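Local coordinates for protein Glucanase/chitosanase (Paenibacillus fukuinensis, PDB 4ZZ5) that binds chitosan through this CBM32 beta-sandwich module, one part of a larger enzyme that probably hydrolyses chitosan and beta-glucan, at residues A[52-55]-A[56-60]. Sequence-based numbering, arbitrary orientation.
Sequences INLG and STQSI
A single water bridges Leu54, Ser56 and Gln58 across the corner where the chain passes from one sheet of the sandwich to the other; no direct hydrogen bond joins 52-55 to 56-60. The water donates to Leu54 O at 2.6 Å. It is hydrogen-bonded to Ser56 OG, also at 2.6 Å. From Gln58 NE2 it accepts at 2.9 Å. Two torsions aim the side-chain groups at it: Ser56 OG sits between its own backbone N and carbonyl carbon (chi1 68°), and the Gln58 chain runs from CB to CG toward the turn and then bends at chi2 (-80°), so that NE2 of its amide faces the water. Before the corner, Asn53 forms an Asx turn, its OD1 accepting from Gly55 N at 2.9 Å; the N-H reaches the oxygen from above the carbonyl plane, and the bond is bent (133°). Gly55 has a positive phi, a conformation in which any beta carbon would collide with Leu54 O, which explains the glycine. On the buried side of the corner, the CB of Leu54 is directed toward 56-60, and CD1 makes the touch. This CD1 lies 4.0 Å from Gln58 CB and 4.2 Å from Ile60 CG2, a modest apolar contact in which the Leu54 side chain runs at a slant to both partners. Leu54 and Ile60 are buried and both also rest on Val116, whereas Gly55 and Ser56 are exposed. The corner thus links strand 48-54, paired with strand 115-123 in the five-stranded sheet, to strand 57-67, which lies between strands 103-113 and 130-137 in the four-stranded one.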
loop_
_atom_site.group_PDB
_atom_site.type_symbol
_atom_site.label_atom_id
_atom_site.label_comp_id
_atom_site.label_asym_id
_atom_site.label_seq_id
_atom_site.Cartn_x
_atom_site.Cartn_y
_atom_site.Cartn_z
ATOM N N ILE A 52 4.474 3.890 -2.474
ATOM C CA ILE A 52 5.360 4.759 -1.698
ATOM C C ILE A 52 6.682 4.834 -2.380
ATOM O O ILE A 52 7.237 3.769 -2.783
ATOM C CB ILE A 52 5.559 4.207 -0.336
ATOM C CG1 ILE A 52 4.220 3.951 0.391
ATOM C CG2 ILE A 52 6.503 5.106 0.480
ATOM C CD1 ILE A 52 4.337 3.046 1.595
ATOM N N ASN A 53 7.215 6.009 -2.627
ATOM C CA ASN A 53 8.596 6.218 -3.043
ATOM C C ASN A 53 9.469 6.287 -1.870
ATOM O O ASN A 53 9.432 7.255 -1.074
ATOM C CB ASN A 53 8.626 7.534 -3.828
ATOM C CG ASN A 53 10.017 7.755 -4.435
ATOM O OD1 ASN A 53 11.000 7.101 -4.046
ATOM N ND2 ASN A 53 10.084 8.616 -5.432
ATOM N N LEU A 54 10.271 5.228 -1.550
ATOM C CA LEU A 54 11.119 5.234 -0.404
ATOM C C LEU A 54 12.322 6.235 -0.492
ATOM O O LEU A 54 12.918 6.487 0.613
ATOM C CB LEU A 54 11.682 3.790 -0.205
ATOM C CG LEU A 54 10.632 2.738 0.074
ATOM C CD1 LEU A 54 11.426 1.401 0.163
ATOM C CD2 LEU A 54 9.800 2.974 1.253
ATOM N N GLY A 55 12.588 6.703 -1.651
ATOM C CA GLY A 55 13.539 7.894 -1.749
ATOM C C GLY A 55 14.940 7.491 -2.026
ATOM O O GLY A 55 15.736 8.272 -2.511
ATOM N N SER A 56 15.204 6.206 -1.841
ATOM C CA SER A 56 16.569 5.566 -1.976
ATOM C C SER A 56 16.294 4.074 -2.003
ATOM O O SER A 56 15.184 3.648 -1.570
ATOM C CB SER A 56 17.581 5.930 -0.894
ATOM O OG SER A 56 17.348 5.466 0.438
ATOM N N THR A 57 17.216 3.281 -2.532
ATOM C CA THR A 57 17.049 1.805 -2.409
ATOM C C THR A 57 17.117 1.406 -0.979
ATOM O O THR A 57 18.052 1.812 -0.170
ATOM C CB THR A 57 18.149 1.127 -3.186
ATOM O OG1 THR A 57 18.171 1.487 -4.559
ATOM C CG2 THR A 57 17.998 -0.380 -3.072
ATOM N N GLN A 58 16.238 0.585 -0.468
ATOM C CA GLN A 58 16.252 0.021 0.825
ATOM C C GLN A 58 16.144 -1.506 0.741
ATOM O O GLN A 58 15.461 -2.020 -0.204
ATOM C CB GLN A 58 15.074 0.548 1.657
ATOM C CG GLN A 58 15.204 2.032 1.943
ATOM C CD GLN A 58 16.166 2.305 3.099
ATOM O OE1 GLN A 58 16.628 1.420 3.774
ATOM N NE2 GLN A 58 16.454 3.551 3.298
ATOM N N SER A 59 16.604 -2.218 1.689
ATOM C CA SER A 59 16.356 -3.638 1.790
ATOM C C SER A 59 15.209 -3.781 2.713
ATOM O O SER A 59 15.188 -3.407 3.870
ATOM C CB SER A 59 17.602 -4.301 2.445
ATOM O OG SER A 59 17.291 -5.724 2.626
ATOM N N ILE A 60 14.081 -4.326 2.187
ATOM C CA ILE A 60 12.842 -4.438 2.932
ATOM C C ILE A 60 12.391 -5.906 3.050
ATOM O O ILE A 60 12.629 -6.667 2.123
ATOM C CB ILE A 60 11.735 -3.537 2.379
ATOM C CG1 ILE A 60 11.281 -3.955 1.009
ATOM C CG2 ILE A 60 12.234 -2.067 2.367
ATOM C CD1 ILE A 60 10.023 -3.215 0.506
HETATM O O HOH W 1 15.046 5.358 1.600
#